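Local coordinates for AB hydrolase-1 domain-containing protein (Parabacteroides distasonis, PDB 4Q34) that is a putative esterase of the alpha/beta hydrolase family, probably hydrolysing an ester substrate that has not been identified, at residues Pro89-Ala94 / Gln143-Ile148. Sequence-based numbering, arbitrary orientation. Where two conformers were deposited one is given.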
ATOM      1  N   PRO A  89       3.211  -6.024   9.256  1.00 14.86           N
ATOM      2  CA  PRO A  89       4.464  -5.355   9.682  1.00 15.98           C
ATOM      3  C   PRO A  89       5.628  -5.662   8.750  1.00 16.99           C
ATOM      4  O   PRO A  89       5.838  -6.811   8.357  1.00 16.87           O
ATOM      5  CB  PRO A  89       4.701  -5.942  11.066  1.00 15.91           C
ATOM      6  CG  PRO A  89       3.332  -6.199  11.574  1.00 16.38           C
ATOM      7  CD  PRO A  89       2.677  -6.829  10.354  1.00 15.42           C
ATOM      8  N   ARG A  90       6.387  -4.611   8.451  1.00 15.51           N
ATOM      9  CA  ARG A  90       7.621  -4.667   7.646  1.00 17.54           C
ATOM     10  C   ARG A  90       7.409  -4.946   6.163  1.00 17.92           C
ATOM     11  O   ARG A  90       8.347  -5.283   5.481  1.00 20.11           O
ATOM     12  CB  ARG A  90       8.603  -5.688   8.230  1.00 18.04           C
ATOM     13  CG  ARG A  90       8.842  -5.470   9.705  1.00 19.18           C
ATOM     14  CD  ARG A  90       9.623  -6.610  10.362  1.00 18.86           C
ATOM     15  NE  ARG A  90       9.847  -6.293  11.771  1.00 18.89           N
ATOM     16  CZ  ARG A  90      10.351  -7.134  12.682  1.00 22.03           C
ATOM     17  NH1 ARG A  90      10.697  -8.380  12.343  1.00 21.18           N
ATOM     18  NH2 ARG A  90      10.539  -6.711  13.938  1.00 20.12           N
ATOM     19  N   ARG A  91       6.175  -4.820   5.685  1.00 15.86           N
ATOM     20  CA  ARG A  91       5.827  -5.143   4.311  1.00 16.17           C
ATOM     21  C   ARG A  91       5.073  -3.990   3.632  1.00 16.06           C
ATOM     22  O   ARG A  91       4.056  -3.461   4.157  1.00 15.30           O
ATOM     23  CB  ARG A  91       4.984  -6.401   4.275  1.00 16.47           C
ATOM     24  CG  ARG A  91       4.865  -7.034   2.907  1.00 15.95           C
ATOM     25  CD  ARG A  91       6.161  -7.685   2.411  1.00 15.81           C
ATOM     26  NE  ARG A  91       6.641  -8.795   3.236  1.00 17.45           N
ATOM     27  CZ  ARG A  91       6.115 -10.024   3.304  1.00 16.47           C
ATOM     28  NH1 ARG A  91       4.994 -10.371   2.643  1.00 17.19           N
ATOM     29  NH2 ARG A  91       6.693 -10.923   4.092  1.00 17.52           N
ATOM     30  N   GLY A  92       5.509  -3.616   2.444  1.00 15.09           N
ATOM     31  CA  GLY A  92       4.766  -2.636   1.618  1.00 14.91           C
ATOM     32  C   GLY A  92       4.564  -1.304   2.329  1.00 14.04           C
ATOM     33  O   GLY A  92       5.517  -0.746   2.808  1.00 16.03           O
ATOM     34  N   ASN A  93       3.301  -0.842   2.413  1.00 13.63           N
ATOM     35  CA  ASN A  93       2.979   0.414   3.097  1.00 15.91           C
ATOM     36  C   ASN A  93       3.316   0.396   4.595  1.00 15.95           C
ATOM     37  O   ASN A  93       3.405   1.452   5.236  1.00 17.68           O
ATOM     38  CB  ASN A  93       1.500   0.703   2.936  1.00 16.34           C
ATOM     39  CG  ASN A  93       1.116   1.099   1.510  1.00 15.50           C
ATOM     40  OD1 ASN A  93       1.947   1.439   0.685  1.00 16.38           O
ATOM     41  ND2 ASN A  93      -0.191   1.094   1.243  1.00 16.48           N
ATOM     42  N   ALA A  94       3.483  -0.810   5.142  1.00 16.03           N
ATOM     43  CA  ALA A  94       3.945  -0.976   6.535  1.00 15.54           C
ATOM     44  C   ALA A  94       5.443  -1.188   6.589  1.00 16.11           C
ATOM     45  O   ALA A  94       5.924  -1.885   7.458  1.00 17.51           O
ATOM     46  CB  ALA A  94       3.213  -2.124   7.200  1.00 16.18           C
ATOM     47  N   GLN A 143       3.736  -7.515  -8.238  1.00 17.00           N
ATOM     48  CA  GLN A 143       2.983  -7.543  -6.971  1.00 16.84           C
ATOM     49  C   GLN A 143       3.806  -8.098  -5.774  1.00 19.21           C
ATOM     50  O   GLN A 143       3.299  -8.221  -4.646  1.00 19.20           O
ATOM     51  CB  GLN A 143       1.648  -8.274  -7.130  1.00 19.85           C
ATOM     52  CG  GLN A 143       1.712  -9.772  -7.204  1.00 18.82           C
ATOM     53  CD  GLN A 143       0.314 -10.389  -7.309  1.00 21.34           C
ATOM     54  OE1 GLN A 143      -0.489  -9.979  -8.147  1.00 23.16           O
ATOM     55  NE2 GLN A 143       0.036 -11.374  -6.462  1.00 20.93           N
HETATM   56  N   MSE A 144       5.088  -8.398  -6.018  1.00 17.27           N
HETATM   57  CA  MSE A 144       5.995  -8.764  -4.943  0.50 17.20           C
HETATM   58  C   MSE A 144       6.570  -7.498  -4.355  1.00 17.39           C
HETATM   59  O   MSE A 144       6.741  -6.483  -5.054  1.00 17.42           O
HETATM   60  CB  MSE A 144       7.102  -9.657  -5.502  0.50 17.06           C
HETATM   61  CG  MSE A 144       6.569 -10.918  -6.144  0.50 17.11           C
HETATM   62 SE   MSE A 144       8.069 -11.857  -6.940  0.38 22.99          SE
HETATM   63  CE  MSE A 144       7.039 -13.516  -7.257  0.50 19.70           C
ATOM     64  N   THR A 145       6.851  -7.533  -3.060  1.00 17.73           N
ATOM     65  CA  THR A 145       7.481  -6.406  -2.351  1.00 17.74           C
ATOM     66  C   THR A 145       8.307  -7.012  -1.204  1.00 17.28           C
ATOM     67  O   THR A 145       7.925  -8.034  -0.661  1.00 18.36           O
ATOM     68  CB  THR A 145       6.407  -5.374  -1.898  1.00 16.69           C
ATOM     69  OG1 THR A 145       7.000  -4.101  -1.714  1.00 17.72           O
ATOM     70  CG2 THR A 145       5.693  -5.765  -0.660  1.00 16.56           C
ATOM     71  N   PRO A 146       9.437  -6.373  -0.809  1.00 17.68           N
ATOM     72  CA  PRO A 146      10.337  -6.967   0.156  1.00 19.32           C
ATOM     73  C   PRO A 146       9.939  -6.749   1.616  1.00 17.85           C
ATOM     74  O   PRO A 146       9.128  -5.876   1.926  1.00 17.59           O
ATOM     75  CB  PRO A 146      11.681  -6.312  -0.172  1.00 19.66           C
ATOM     76  CG  PRO A 146      11.269  -4.946  -0.685  1.00 19.70           C
ATOM     77  CD  PRO A 146      10.033  -5.192  -1.470  1.00 18.25           C
ATOM     78  N   THR A 147      10.466  -7.594   2.489  1.00 17.57           N
ATOM     79  CA  THR A 147      10.343  -7.447   3.929  1.00 16.74           C
ATOM     80  C   THR A 147      11.433  -6.533   4.427  1.00 18.10           C
ATOM     81  O   THR A 147      12.631  -6.797   4.242  1.00 18.65           O
ATOM     82  CB  THR A 147      10.418  -8.827   4.598  1.00 18.21           C
ATOM     83  OG1 THR A 147       9.309  -9.621   4.125  1.00 19.10           O
ATOM     84  CG2 THR A 147      10.415  -8.742   6.106  1.00 18.93           C
ATOM     85  N   ILE A 148      11.025  -5.473   5.117  1.00 18.40           N
ATOM     86  CA  ILE A 148      11.964  -4.461   5.586  1.00 18.68           C
ATOM     87  C   ILE A 148      12.355  -4.805   7.021  1.00 19.35           C
ATOM     88  O   ILE A 148      11.989  -4.137   8.006  1.00 20.59           O
ATOM     89  CB  ILE A 148      11.395  -3.023   5.444  1.00 20.10           C
ATOM     90  CG1 ILE A 148      10.696  -2.824   4.080  1.00 20.45           C
ATOM     91  CG2 ILE A 148      12.494  -1.998   5.629  1.00 20.01           C
ATOM     92  CD1 ILE A 148      11.509  -3.249   2.872  1.00 23.68           C
TER
HETATM   93  O   HOH W   1       7.905  -3.717   1.001  1.00 16.02           O
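Arg90 and Ile148 join the two loops through one direct backbone hydrogen bond: Ile148 N donates to Arg90 O over 2.7 Å, nearly straight at 173° and in the carbonyl plane. The same oxygen takes a CA-H...O contact from Thr147 CA at 3.3 Å. A water bridges the two loops further along; it accepts from Gly92 N (2.8 Å), donates to Pro146 O and also bonds Thr145 OG1. Ala94 N bonds back to Arg91 O, closing a type II' beta turn with Gly92 at its second position, where positive phi favours glycine.

Arg91 carries the side-chain contact. Its chain bends at chi2 and chi3, folding back so that NE and NH2 both reach Thr147 OG1, each at 2.9 Å. Both bonds of this side-on grip are bent, and OG1 lies 21° out of the guanidinium plane. Arg91 CD lies 3.7 Å from Thr145 CG2, adding an aliphatic contact. NH1 turns to the carbonyls of Gly54 and Gln57, so the guanidinium fixes three loops together. A leucine in its place would probably leave Thr147 OG1 without its two donors and those carbonyls without their shared partner. The Arg90 side chain instead runs extended past Ile148 O; NH2 salt-bridges Asp32, NH1 Glu99, and NH1 also bonds Thr150 O.

In the central mixed sheet of the alpha/beta hydrolase fold, strands 49-52 and 83-87 run parallel as neighbours, and Arg91 links the loops that follow them to the connection between helices 134-142 and 153-167. Thr147 packs on Tyr156 of helix 153-167, Pro146 and Ile148 on strand 101-103, while Thr145 and Pro146 also touch Asn93 and Gly95 of the second subunit.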